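PDB 3CXB: secreted effector protein SifA from Salmonella typhimurium, which is required for endosomal tubulation and formation of Salmonella-induced filaments in epithelial cells, and interacts with the host protein PLEKHM2. Local coordinates for residues Asp136-His141 / Leu287-Glu292; Thr145-Arg150 / Thr163-Pro168; Arg83-Asn88 / Ile97-Asp102; Glu108-Thr113 / Cys121-Asn126; Ala199-Thr204 / His253-Ile258. One frame throughout, in Å; residues are numbered along the deposited sequence.

Contact 1. Residues Asp136-His141 / Leu287-Glu292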
# COMPACT_ATOMS: atom_id res chain seq x y z
N ASP A 136 -8.00 -3.88 -10.28
CA ASP A 136 -9.36 -3.42 -10.45
C ASP A 136 -9.86 -3.28 -9.04
O ASP A 136 -10.18 -4.26 -8.38
CB ASP A 136 -10.24 -4.43 -11.20
CG ASP A 136 -11.69 -3.94 -11.34
OD1 ASP A 136 -12.57 -4.71 -11.78
OD2 ASP A 136 -11.95 -2.76 -11.02
N ILE A 137 -9.91 -2.03 -8.58
CA ILE A 137 -10.33 -1.76 -7.22
C ILE A 137 -11.82 -1.96 -7.04
O ILE A 137 -12.31 -1.95 -5.91
CB ILE A 137 -9.92 -0.33 -6.80
CG1 ILE A 137 -10.76 0.70 -7.56
CG2 ILE A 137 -8.42 -0.13 -7.08
CD1 ILE A 137 -10.53 2.13 -7.07
N LEU A 138 -12.54 -2.16 -8.14
CA LEU A 138 -13.99 -2.36 -8.11
C LEU A 138 -14.26 -3.80 -8.49
O LEU A 138 -14.97 -4.09 -9.46
CB LEU A 138 -14.67 -1.44 -9.12
CG LEU A 138 -14.45 0.06 -8.91
CD1 LEU A 138 -14.98 0.78 -10.12
CD2 LEU A 138 -15.15 0.54 -7.64
N LYS A 139 -13.66 -4.70 -7.72
CA LYS A 139 -13.79 -6.12 -7.96
C LYS A 139 -15.23 -6.60 -7.83
O LYS A 139 -15.71 -7.38 -8.64
CB LYS A 139 -12.87 -6.88 -7.01
CG LYS A 139 -12.02 -7.95 -7.69
CD LYS A 139 -11.04 -7.35 -8.68
CE LYS A 139 -10.31 -8.45 -9.41
NZ LYS A 139 -9.32 -7.92 -10.38
N SER A 140 -15.92 -6.12 -6.80
CA SER A 140 -17.31 -6.50 -6.56
C SER A 140 -18.28 -5.97 -7.61
O SER A 140 -19.48 -6.18 -7.52
CB SER A 140 -17.74 -6.03 -5.18
OG SER A 140 -17.56 -4.63 -5.04
N HIS A 141 -17.75 -5.25 -8.61
CA HIS A 141 -18.59 -4.72 -9.67
C HIS A 141 -18.10 -5.26 -11.00
O HIS A 141 -17.03 -4.90 -11.47
CB HIS A 141 -18.56 -3.20 -9.67
CG HIS A 141 -19.09 -2.58 -8.42
ND1 HIS A 141 -20.38 -2.81 -7.97
CD2 HIS A 141 -18.52 -1.76 -7.51
CE1 HIS A 141 -20.57 -2.16 -6.84
NE2 HIS A 141 -19.46 -1.52 -6.54
N LEU A 287 -19.02 4.40 -4.75
CA LEU A 287 -18.25 5.56 -4.28
C LEU A 287 -17.61 5.27 -2.93
O LEU A 287 -16.54 5.81 -2.61
CB LEU A 287 -19.17 6.78 -4.19
CG LEU A 287 -18.81 8.01 -3.34
CD1 LEU A 287 -19.04 7.71 -1.87
CD2 LEU A 287 -17.37 8.45 -3.59
N ALA A 288 -18.25 4.43 -2.13
CA ALA A 288 -17.72 4.07 -0.82
C ALA A 288 -16.56 3.09 -0.98
O ALA A 288 -15.65 3.03 -0.15
CB ALA A 288 -18.81 3.46 0.03
N GLU A 289 -16.60 2.32 -2.05
CA GLU A 289 -15.55 1.35 -2.31
C GLU A 289 -14.33 2.08 -2.86
O GLU A 289 -13.22 1.89 -2.36
CB GLU A 289 -16.05 0.30 -3.29
CG GLU A 289 -15.06 -0.80 -3.56
CD GLU A 289 -15.73 -2.15 -3.76
OE1 GLU A 289 -15.06 -3.10 -4.23
OE2 GLU A 289 -16.93 -2.27 -3.43
N ILE A 290 -14.55 2.92 -3.87
CA ILE A 290 -13.47 3.70 -4.47
C ILE A 290 -12.67 4.33 -3.33
O ILE A 290 -11.46 4.12 -3.19
CB ILE A 290 -14.00 4.88 -5.32
CG1 ILE A 290 -14.95 4.37 -6.41
CG2 ILE A 290 -12.83 5.66 -5.90
CD1 ILE A 290 -14.27 3.78 -7.64
N VAL A 291 -13.38 5.11 -2.52
CA VAL A 291 -12.79 5.81 -1.40
C VAL A 291 -11.92 4.90 -0.56
O VAL A 291 -10.75 5.18 -0.32
CB VAL A 291 -13.85 6.45 -0.48
CG1 VAL A 291 -13.17 7.14 0.70
CG2 VAL A 291 -14.68 7.45 -1.26
N GLU A 292 -12.51 3.79 -0.11
CA GLU A 292 -11.79 2.85 0.73
C GLU A 292 -10.53 2.28 0.08
O GLU A 292 -9.51 2.06 0.77
CB GLU A 292 -12.71 1.71 1.16
CG GLU A 292 -12.05 0.75 2.14
CD GLU A 292 -12.95 -0.40 2.56
OE1 GLU A 292 -14.11 -0.13 2.94
OE2 GLU A 292 -12.49 -1.57 2.52

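Contact 2. Residues Thr145-Arg150 / Thr163-Pro168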
# COMPACT_ATOMS: atom_id res chain seq x y z
N THR A 145 -14.76 -1.21 -14.27
CA THR A 145 -13.35 -1.37 -13.98
C THR A 145 -12.82 -0.04 -13.47
O THR A 145 -13.30 1.02 -13.87
CB THR A 145 -12.54 -1.76 -15.22
OG1 THR A 145 -13.09 -2.95 -15.79
CG2 THR A 145 -11.09 -2.02 -14.85
N ALA A 146 -11.81 -0.11 -12.61
CA ALA A 146 -11.21 1.09 -12.04
C ALA A 146 -9.83 0.76 -11.50
O ALA A 146 -9.68 -0.14 -10.69
CB ALA A 146 -12.08 1.63 -10.93
N MET A 147 -8.83 1.50 -11.95
CA MET A 147 -7.47 1.27 -11.48
C MET A 147 -6.95 2.54 -10.84
O MET A 147 -7.61 3.59 -10.88
CB MET A 147 -6.55 0.89 -12.63
CG MET A 147 -6.35 2.05 -13.58
SD MET A 147 -4.78 1.99 -14.44
CE MET A 147 -5.38 1.36 -16.08
N ILE A 148 -5.76 2.46 -10.26
CA ILE A 148 -5.15 3.60 -9.62
C ILE A 148 -3.72 3.72 -10.08
O ILE A 148 -2.92 2.82 -9.81
CB ILE A 148 -5.13 3.46 -8.08
CG1 ILE A 148 -6.54 3.40 -7.52
CG2 ILE A 148 -4.40 4.64 -7.46
CD1 ILE A 148 -6.56 3.21 -6.02
N LYS A 149 -3.42 4.80 -10.78
CA LYS A 149 -2.06 5.06 -11.23
C LYS A 149 -1.35 5.76 -10.08
O LYS A 149 -2.00 6.21 -9.13
CB LYS A 149 -2.06 5.91 -12.49
CG LYS A 149 -2.60 5.15 -13.69
CD LYS A 149 -2.65 6.00 -14.96
CE LYS A 149 -3.34 5.24 -16.10
NZ LYS A 149 -3.52 6.06 -17.33
N ARG A 150 -0.03 5.85 -10.14
CA ARG A 150 0.68 6.50 -9.05
C ARG A 150 2.07 7.00 -9.41
O ARG A 150 2.71 6.47 -10.31
CB ARG A 150 0.76 5.53 -7.88
CG ARG A 150 1.60 4.28 -8.17
CD ARG A 150 1.33 3.16 -7.17
NE ARG A 150 0.32 2.21 -7.64
CZ ARG A 150 -0.67 1.74 -6.89
NH1 ARG A 150 -1.54 0.87 -7.40
NH2 ARG A 150 -0.81 2.16 -5.64
N THR A 163 -3.44 9.40 -9.72
CA THR A 163 -4.70 9.62 -10.44
C THR A 163 -5.57 8.36 -10.46
O THR A 163 -5.08 7.23 -10.55
CB THR A 163 -4.47 10.05 -11.90
OG1 THR A 163 -4.00 8.93 -12.64
CG2 THR A 163 -3.42 11.17 -11.98
N LEU A 164 -6.88 8.56 -10.40
CA LEU A 164 -7.85 7.46 -10.41
C LEU A 164 -8.39 7.22 -11.82
O LEU A 164 -8.92 8.14 -12.45
CB LEU A 164 -9.00 7.78 -9.46
CG LEU A 164 -10.19 6.83 -9.32
CD1 LEU A 164 -10.93 6.76 -10.63
CD2 LEU A 164 -9.74 5.44 -8.92
N CYS A 165 -8.28 6.00 -12.31
CA CYS A 165 -8.79 5.69 -13.64
C CYS A 165 -10.04 4.81 -13.61
O CYS A 165 -10.01 3.69 -13.09
CB CYS A 165 -7.72 5.01 -14.48
SG CYS A 165 -6.30 6.05 -14.92
N LEU A 166 -11.14 5.33 -14.15
CA LEU A 166 -12.40 4.61 -14.20
C LEU A 166 -12.75 4.25 -15.63
O LEU A 166 -12.36 4.93 -16.58
CB LEU A 166 -13.53 5.48 -13.65
CG LEU A 166 -13.55 5.85 -12.17
CD1 LEU A 166 -14.67 6.85 -11.92
CD2 LEU A 166 -13.74 4.59 -11.33
N ASN A 167 -13.51 3.17 -15.78
CA ASN A 167 -13.92 2.71 -17.10
C ASN A 167 -15.35 2.16 -17.02
O ASN A 167 -15.57 0.96 -16.91
CB ASN A 167 -12.97 1.63 -17.60
CG ASN A 167 -13.09 1.40 -19.09
OD1 ASN A 167 -14.18 1.14 -19.61
ND2 ASN A 167 -11.97 1.50 -19.79
N PRO A 168 -16.35 3.06 -17.09
CA PRO A 168 -17.76 2.64 -17.03
C PRO A 168 -18.18 1.88 -18.28
O PRO A 168 -17.41 1.79 -19.24
CB PRO A 168 -18.50 3.97 -16.88
CG PRO A 168 -17.65 4.90 -17.68
CD PRO A 168 -16.25 4.52 -17.24

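Contact 3. Residues Arg83-Asn88 / Ile97-Asp102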
# COMPACT_ATOMS: atom_id res chain seq x y z
N ARG A 83 21.00 6.20 -5.07
CA ARG A 83 21.14 5.15 -6.08
C ARG A 83 19.80 4.48 -6.35
O ARG A 83 19.68 3.70 -7.29
CB ARG A 83 22.14 4.08 -5.65
CG ARG A 83 23.60 4.49 -5.60
CD ARG A 83 24.04 5.15 -6.88
NE ARG A 83 23.80 6.59 -6.83
CZ ARG A 83 23.78 7.39 -7.89
NH1 ARG A 83 23.56 8.69 -7.73
NH2 ARG A 83 23.96 6.89 -9.10
N PHE A 84 18.80 4.74 -5.50
CA PHE A 84 17.47 4.15 -5.66
C PHE A 84 16.51 5.20 -6.21
O PHE A 84 15.92 5.97 -5.45
CB PHE A 84 16.95 3.65 -4.31
CG PHE A 84 17.75 2.54 -3.71
CD1 PHE A 84 18.95 2.79 -3.09
CD2 PHE A 84 17.29 1.22 -3.79
CE1 PHE A 84 19.70 1.74 -2.55
CE2 PHE A 84 18.02 0.16 -3.24
CZ PHE A 84 19.23 0.42 -2.62
N GLN A 85 16.32 5.20 -7.52
CA GLN A 85 15.46 6.20 -8.13
C GLN A 85 14.15 5.65 -8.69
O GLN A 85 14.11 4.53 -9.19
CB GLN A 85 16.25 6.91 -9.23
CG GLN A 85 17.71 7.16 -8.84
CD GLN A 85 18.63 7.39 -10.03
OE1 GLN A 85 18.64 6.61 -10.98
NE2 GLN A 85 19.41 8.46 -9.98
N VAL A 86 13.09 6.44 -8.59
CA VAL A 86 11.77 6.07 -9.10
C VAL A 86 11.17 7.25 -9.87
O VAL A 86 11.25 8.39 -9.41
CB VAL A 86 10.80 5.62 -7.93
CG1 VAL A 86 11.30 6.11 -6.60
CG2 VAL A 86 9.41 6.14 -8.17
N HIS A 87 10.58 6.99 -11.03
CA HIS A 87 9.99 8.05 -11.85
C HIS A 87 9.00 7.46 -12.85
O HIS A 87 9.02 6.26 -13.10
CB HIS A 87 11.10 8.73 -12.64
CG HIS A 87 11.68 7.85 -13.70
ND1 HIS A 87 11.16 7.79 -14.98
CD2 HIS A 87 12.68 6.94 -13.66
CE1 HIS A 87 11.82 6.87 -15.67
NE2 HIS A 87 12.74 6.34 -14.89
N ASN A 88 8.17 8.32 -13.43
CA ASN A 88 7.20 7.91 -14.45
C ASN A 88 7.80 8.35 -15.78
O ASN A 88 7.99 9.55 -16.00
CB ASN A 88 5.87 8.62 -14.27
CG ASN A 88 5.32 8.42 -12.90
OD1 ASN A 88 5.79 9.03 -11.94
ND2 ASN A 88 4.32 7.55 -12.78
N ILE A 97 8.47 3.31 -12.89
CA ILE A 97 9.67 2.48 -12.83
C ILE A 97 10.47 2.74 -11.56
O ILE A 97 10.54 3.87 -11.09
CB ILE A 97 10.57 2.81 -14.02
CG1 ILE A 97 9.73 2.80 -15.29
CG2 ILE A 97 11.68 1.81 -14.11
CD1 ILE A 97 10.51 3.19 -16.52
N LEU A 98 11.05 1.69 -11.00
CA LEU A 98 11.86 1.82 -9.79
C LEU A 98 13.14 1.17 -10.22
O LEU A 98 13.10 0.19 -10.96
CB LEU A 98 11.26 1.03 -8.62
CG LEU A 98 9.76 1.19 -8.36
CD1 LEU A 98 9.36 0.38 -7.16
CD2 LEU A 98 9.41 2.63 -8.11
N ARG A 99 14.27 1.69 -9.77
CA ARG A 99 15.53 1.11 -10.18
C ARG A 99 16.70 1.42 -9.27
O ARG A 99 16.67 2.37 -8.50
CB ARG A 99 15.85 1.57 -11.59
CG ARG A 99 15.68 3.05 -11.76
CD ARG A 99 16.05 3.49 -13.17
NE ARG A 99 15.95 4.94 -13.31
CZ ARG A 99 16.45 5.64 -14.32
NH1 ARG A 99 16.30 6.96 -14.33
NH2 ARG A 99 17.10 5.03 -15.30
N ILE A 100 17.74 0.61 -9.38
CA ILE A 100 18.95 0.79 -8.61
C ILE A 100 20.04 1.00 -9.63
O ILE A 100 20.33 0.09 -10.41
CB ILE A 100 19.29 -0.48 -7.80
CG1 ILE A 100 18.11 -0.87 -6.89
CG2 ILE A 100 20.55 -0.26 -6.96
CD1 ILE A 100 18.35 -2.13 -6.08
N MET A 101 20.66 2.19 -9.64
CA MET A 101 21.73 2.52 -10.59
C MET A 101 23.11 2.17 -10.05
O MET A 101 23.24 1.63 -8.96
CB MET A 101 21.71 4.01 -10.92
CG MET A 101 20.41 4.50 -11.51
SD MET A 101 20.07 3.73 -13.07
CE MET A 101 19.07 2.34 -12.52
N ASP A 102 24.14 2.49 -10.83
CA ASP A 102 25.51 2.22 -10.40
C ASP A 102 26.11 3.55 -9.96
O ASP A 102 25.50 4.60 -10.15
CB ASP A 102 26.33 1.63 -11.55
CG ASP A 102 27.56 0.86 -11.07
OD1 ASP A 102 28.36 1.42 -10.28
OD2 ASP A 102 27.72 -0.31 -11.47

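Contact 4. Residues Glu108-Thr113 / Cys121-Asn126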
# COMPACT_ATOMS: atom_id res chain seq x y z
N GLU A 108 21.74 0.36 -15.53
CA GLU A 108 20.83 -0.07 -14.48
C GLU A 108 21.16 -1.42 -13.88
O GLU A 108 21.28 -2.42 -14.60
CB GLU A 108 19.41 -0.10 -15.02
CG GLU A 108 18.94 1.22 -15.62
CD GLU A 108 17.55 1.11 -16.21
OE1 GLU A 108 16.96 2.17 -16.50
OE2 GLU A 108 17.06 -0.02 -16.38
N LEU A 109 21.28 -1.46 -12.56
CA LEU A 109 21.57 -2.68 -11.82
C LEU A 109 20.32 -3.54 -11.61
O LEU A 109 20.36 -4.78 -11.69
CB LEU A 109 22.18 -2.31 -10.46
CG LEU A 109 23.58 -1.68 -10.48
CD1 LEU A 109 24.00 -1.40 -9.07
CD2 LEU A 109 24.60 -2.62 -11.16
N LEU A 110 19.20 -2.86 -11.36
CA LEU A 110 17.92 -3.52 -11.15
C LEU A 110 16.85 -2.59 -11.66
O LEU A 110 16.81 -1.42 -11.31
CB LEU A 110 17.71 -3.80 -9.66
CG LEU A 110 16.45 -4.52 -9.18
CD1 LEU A 110 16.50 -5.97 -9.63
CD2 LEU A 110 16.33 -4.43 -7.67
N ARG A 111 15.97 -3.11 -12.51
CA ARG A 111 14.92 -2.29 -13.09
C ARG A 111 13.56 -2.92 -12.82
O ARG A 111 13.36 -4.10 -13.07
CB ARG A 111 15.15 -2.20 -14.59
CG ARG A 111 14.17 -1.32 -15.35
CD ARG A 111 14.41 -1.42 -16.85
NE ARG A 111 13.38 -0.72 -17.61
CZ ARG A 111 13.24 0.60 -17.62
NH1 ARG A 111 12.26 1.16 -18.33
NH2 ARG A 111 14.08 1.36 -16.94
N ILE A 112 12.62 -2.13 -12.32
CA ILE A 112 11.27 -2.62 -12.04
C ILE A 112 10.31 -1.69 -12.75
O ILE A 112 10.30 -0.49 -12.48
CB ILE A 112 10.93 -2.57 -10.55
CG1 ILE A 112 11.71 -3.63 -9.77
CG2 ILE A 112 9.44 -2.79 -10.36
CD1 ILE A 112 11.58 -3.49 -8.23
N THR A 113 9.50 -2.22 -13.65
CA THR A 113 8.55 -1.35 -14.32
C THR A 113 7.17 -1.86 -13.96
O THR A 113 6.97 -3.06 -13.76
CB THR A 113 8.74 -1.38 -15.84
OG1 THR A 113 8.35 -2.66 -16.34
CG2 THR A 113 10.23 -1.14 -16.19
N CYS A 121 10.67 -7.10 -13.97
CA CYS A 121 11.88 -6.79 -13.26
C CYS A 121 13.08 -7.31 -14.02
O CYS A 121 13.07 -8.45 -14.49
CB CYS A 121 11.86 -7.43 -11.87
SG CYS A 121 13.30 -6.96 -10.87
N GLU A 122 14.10 -6.46 -14.15
CA GLU A 122 15.35 -6.83 -14.84
C GLU A 122 16.52 -6.82 -13.85
O GLU A 122 16.56 -6.01 -12.92
CB GLU A 122 15.62 -5.89 -16.00
CG GLU A 122 14.63 -6.02 -17.13
CD GLU A 122 14.83 -4.98 -18.21
OE1 GLU A 122 15.91 -4.97 -18.85
OE2 GLU A 122 13.90 -4.17 -18.41
N VAL A 123 17.46 -7.73 -14.03
CA VAL A 123 18.61 -7.82 -13.15
C VAL A 123 19.85 -7.77 -14.00
O VAL A 123 20.17 -8.74 -14.70
CB VAL A 123 18.64 -9.14 -12.38
CG1 VAL A 123 19.91 -9.21 -11.56
CG2 VAL A 123 17.42 -9.24 -11.47
N MET A 124 20.55 -6.64 -13.94
CA MET A 124 21.77 -6.42 -14.71
C MET A 124 21.43 -6.34 -16.19
O MET A 124 22.28 -6.56 -17.05
CB MET A 124 22.79 -7.55 -14.48
CG MET A 124 23.23 -7.74 -13.02
SD MET A 124 23.75 -6.20 -12.21
CE MET A 124 25.04 -5.66 -13.37
N GLY A 125 20.16 -6.05 -16.47
CA GLY A 125 19.70 -5.94 -17.84
C GLY A 125 18.95 -7.17 -18.29
O GLY A 125 18.42 -7.19 -19.39
N ASN A 126 18.90 -8.20 -17.45
CA ASN A 126 18.21 -9.45 -17.79
C ASN A 126 16.75 -9.46 -17.34
O ASN A 126 16.45 -9.12 -16.21
CB ASN A 126 18.95 -10.62 -17.15
CG ASN A 126 20.41 -10.61 -17.49
OD1 ASN A 126 20.79 -10.85 -18.64
ND2 ASN A 126 21.26 -10.31 -16.50
O HOH W 1 18.70 -4.43 -14.80

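Contact 5. Residues Ala199-Thr204 / His253-Ile258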
# COMPACT_ATOMS: atom_id res chain seq x y z
N ALA A 199 0.26 9.82 14.26
CA ALA A 199 -0.03 9.01 15.42
C ALA A 199 -1.53 8.88 15.59
O ALA A 199 -2.03 7.86 16.07
CB ALA A 199 0.59 9.65 16.66
N GLN A 200 -2.25 9.91 15.17
CA GLN A 200 -3.70 9.92 15.28
C GLN A 200 -4.31 9.01 14.24
O GLN A 200 -4.95 8.01 14.57
CB GLN A 200 -4.23 11.35 15.09
CG GLN A 200 -5.74 11.49 15.25
CD GLN A 200 -6.23 11.08 16.64
OE1 GLN A 200 -5.79 11.62 17.66
NE2 GLN A 200 -7.14 10.11 16.68
N GLU A 201 -4.10 9.37 12.97
CA GLU A 201 -4.62 8.62 11.83
C GLU A 201 -4.30 7.14 11.97
O GLU A 201 -5.15 6.28 11.74
CB GLU A 201 -4.02 9.19 10.54
CG GLU A 201 -4.62 8.67 9.25
CD GLU A 201 -6.10 8.95 9.11
OE1 GLU A 201 -6.50 10.10 9.40
OE2 GLU A 201 -6.85 8.03 8.72
N LYS A 202 -3.07 6.83 12.36
CA LYS A 202 -2.67 5.46 12.51
C LYS A 202 -3.57 4.69 13.47
O LYS A 202 -3.98 3.57 13.17
CB LYS A 202 -1.22 5.39 12.99
CG LYS A 202 -0.65 3.98 13.10
CD LYS A 202 0.83 4.03 13.42
CE LYS A 202 1.43 2.64 13.60
NZ LYS A 202 2.89 2.75 13.95
N ALA A 203 -3.91 5.27 14.61
CA ALA A 203 -4.76 4.56 15.56
C ALA A 203 -6.20 4.55 15.08
O ALA A 203 -6.83 3.50 15.00
CB ALA A 203 -4.67 5.20 16.94
N THR A 204 -6.72 5.73 14.75
CA THR A 204 -8.10 5.87 14.29
C THR A 204 -8.45 4.93 13.15
O THR A 204 -9.38 4.12 13.26
CB THR A 204 -8.38 7.31 13.80
OG1 THR A 204 -8.25 8.21 14.90
CG2 THR A 204 -9.79 7.42 13.21
N HIS A 253 -11.26 17.15 16.54
CA HIS A 253 -11.91 17.58 15.30
C HIS A 253 -11.05 18.33 14.29
O HIS A 253 -11.24 18.17 13.08
CB HIS A 253 -13.18 18.39 15.63
CG HIS A 253 -14.26 17.57 16.28
ND1 HIS A 253 -14.11 17.00 17.53
CD2 HIS A 253 -15.50 17.23 15.85
CE1 HIS A 253 -15.22 16.34 17.84
NE2 HIS A 253 -16.08 16.47 16.84
N THR A 254 -10.12 19.15 14.76
CA THR A 254 -9.26 19.88 13.83
C THR A 254 -8.21 18.90 13.30
O THR A 254 -7.00 19.08 13.52
CB THR A 254 -8.55 21.06 14.52
OG1 THR A 254 -9.53 21.91 15.12
CG2 THR A 254 -7.76 21.88 13.50
N HIS A 255 -8.69 17.86 12.63
CA HIS A 255 -7.86 16.81 12.03
C HIS A 255 -8.66 16.14 10.92
O HIS A 255 -9.59 15.38 11.20
CB HIS A 255 -7.47 15.77 13.09
CG HIS A 255 -6.79 14.55 12.53
ND1 HIS A 255 -7.46 13.61 11.78
CD2 HIS A 255 -5.51 14.12 12.63
CE1 HIS A 255 -6.62 12.65 11.44
NE2 HIS A 255 -5.43 12.93 11.94
N ILE A 256 -8.29 16.43 9.68
CA ILE A 256 -8.98 15.86 8.52
C ILE A 256 -8.39 14.49 8.14
O ILE A 256 -7.31 14.42 7.57
CB ILE A 256 -8.88 16.81 7.29
CG1 ILE A 256 -9.40 18.21 7.67
CG2 ILE A 256 -9.67 16.23 6.11
CD1 ILE A 256 -9.29 19.24 6.55
N PRO A 257 -9.11 13.40 8.45
CA PRO A 257 -8.63 12.05 8.13
C PRO A 257 -8.48 11.79 6.63
O PRO A 257 -8.96 12.56 5.79
CB PRO A 257 -9.68 11.16 8.78
CG PRO A 257 -10.90 11.97 8.70
CD PRO A 257 -10.43 13.33 9.10
N ILE A 258 -7.79 10.70 6.30
CA ILE A 258 -7.56 10.31 4.91
C ILE A 258 -8.86 10.10 4.14
O ILE A 258 -8.96 10.49 2.98
CB ILE A 258 -6.70 9.03 4.82
CG1 ILE A 258 -5.33 9.29 5.45
CG2 ILE A 258 -6.54 8.61 3.37
CD1 ILE A 258 -4.37 8.16 5.30

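Contact 1. Residues Asp136-His141 / Leu287-Glu292
Ile137 and the type I beta turn from Leu138 to His141, in the loop that leads from strand 126-132 to strand 145-153, pack on Glu289 and Ile290 of helix 283-303. The contact has a polar and an apolar half. On the polar side, the Glu289 chain leaves the helix with CG anti to the backbone N (chi1 -176°) and carries its carboxylate up to the hydroxyl of Ser140. Ser140 OG lies 2.9 Å from Glu289 OE2 and about as close to OE1; either could take the one hydroxyl proton, and each bond would be weak. His141 NE2 stands farther off, 4.1 Å from Glu289 OE2, with ring and carboxylate planes 39° apart. On the apolar side, Ile290 CD1 is the touching tip. It meets Leu138 CD2 at 3.4 Å and Ile137 CD1 at 4.1 Å, the two isoleucine chains crossing at about a right angle. Leu138 also touches Met286, one turn back on the helix. The loop itself is shaped by an Asx turn, in which Asp136 OD2 accepts the Leu138 N-H at 3.0 Å. The carbonyl oxygen of Ile137 lies near the Glu289 carboxylate; a protonated His141 would probably ease that gathering of negative charge.

Contact 2. Residues Thr145-Arg150 / Thr163-Pro168
With CG opposite the carbonyl carbon (chi1 -69°) and every later torsion extended, the Lys149 chain runs across to Cys165, whose SG is turned the same way about its own CA-CB bond (chi1 -67°). The two belong to the antiparallel beta hairpin of strands 145-153 and 158-167, which with strand 174-177 makes a three-stranded sheet. Lys149 passes its methylene groups beside the sulfur, CD lying 3.7 Å from Cys165 SG, while Thr163 OG1 borders the base of the same chain and is itself bonded to Asp93. Met147 and Cys165 form a hydrogen-bonded pair: Met147 N gives to Cys165 O at 2.7 Å, and Cys165 N returns a bond to Met147 O at 2.9 Å. At the next hydrogen-bonded pair, Asn167 N donates to Thr145 O at 2.9 Å. The non-hydrogen-bonded pairs, Ala146 with Leu166 and Ile148 with Leu164, send their side chains to the face opposite Lys149 and Cys165, where Ile148 rests on Ile294 and Leu166 on Ile290 of helix 283-303. Within that buried layer the CD2 branch of Leu164 lies 4.0 Å from Ile148 CG1.

Contact 3. Residues Arg83-Asn88 / Ile97-Asp102
Strands 84-87 and 97-101 run antiparallel at 155° with their axes 4.8 Å apart, pairing Gln85 with Arg99 and His87 with Ile97 through reciprocal backbone hydrogen bonds. They form the first beta hairpin of the five-stranded antiparallel sheet, and strand 84-87 is its outermost strand within the chain. Phe84 and Val86 share one face with Ile100 and Leu98; on this face Phe84, Val86 and Leu98 touch helix 62-75. There Phe84 lies alongside Ile100 and points the same way, its CE2 3.7 Å from Ile100 CD1; Leu98 likewise lays its CD2 branch against Val86. On the other face the Arg99 chain, extended from CG to NE, places its guanidinium so that His87 NE2 lies over one of its faces, the ring and guanidinium planes 61° apart. The Arg99 charge is answered by a salt bridge to Glu108. At the end of the hairpin the Arg83 chain bends at chi2 and chi3, and Arg83 NH2 donates to Asp102 O at 3.0 Å.

Contact 4. Residues Glu108-Thr113 / Cys121-Asn126
Backbone hydrogen bonds join Arg111 and Glu122 as the central pair of an antiparallel beta hairpin, strands 108-114 and 118-123, the third and fourth strands of the five-stranded sheet. Arg111 N donates to Glu122 O at 3.0 Å, the reverse bond completes the pair, and Met124 N reaches Leu109 O at 2.9 Å. On the other edge of strand 108-114, Leu109 and Leu110 both face Ile100 of strand 96-101, a classic beta bulge. Strand 118-123 leaves the hairpin in a type I' turn, Val123 to Asn126, and Asn126 ND2 returns to Val123 O. A water links the two segments at this end, donating to Glu108 O and accepting from Gly125 N at 2.7 Å.

Charged groups make a network on one face. The Arg111 chain, extended from CG to NE, lies side by side with Glu122, so that Glu122 OE2 comes to the guanidinium edge, 3.6 Å from Arg111 NE, with the two planes 75° apart. Arg111 NH2 forms a second salt bridge, 3.0 Å from Glu108 OE1, so one guanidinium serves two carboxylates.

Apolar packing fills the opposite face, beneath helix 42-54. Leu110, its CG anti to the backbone N (chi1 -179°), meets Val123 CG2 with its CD1 branch, and Cys121 SG lies 3.6 Å from the same Leu110 CD1. Separately, near the turn and against helix 25-34, Leu109 and Met124 run alongside each other, Leu109 CD2 to Met124 CE being 3.8 Å.

Contact 5. Residues Ala199-Thr204 / His253-Ile258
The start of helix 258-267, with Pro257 at its N-cap position, and the loop before it rest on helix 197-220 through Glu201 and Gln200. Glu201 bends at chi2 (60°) and turns its carboxylate under the new helix, where OE1 accepts a weak hydrogen bond from Ile258 N at 3.4 Å. The same oxygen lies at the edge of the His255 ring, in its plane and 3.3 Å from His255 CE1; the carboxylate and ring planes are only 15° apart. Over a face of that imidazole sits Gln200, its CG 3.9 Å from the ring centroid in a CH-pi contact. The Gln200 amide points elsewhere, giving NE2 to Thr204 OG1 at 2.8 Å within its own helix. Trp197 also meets the His255 ring, and Ile258 CG1 packs 3.8 Å from Glu201 CD. With a carboxylate at the first backbone N-H of helix 258-267, the negative charge would probably be stabilised by the helix dipole, though the bond from Ile258 N is weak and long.

Contacts 3 and 4 are adjoining hairpins of one sheet, their centres 10 Å apart: strands 96-101 and 108-114 pair directly, with Leu98 O 2.7 Å from Ile112 N. Contact 2 lies in the separate three-stranded sheet, and it touches contact 3 where Arg150 O meets Asn88 ND2. It also adjoins contact 1, whose loop pairs with strand 145-153 through Ile137 N and Ala146 O, 2.8 Å apart, so contact 1 ties that small sheet to helix 283-303. Contact 5 is set among the helices; it is nested along the chain inside the loop closed by contact 1, about 6 Å from it at the nearest atoms, and its centre is about 39 Å from that of contact 4.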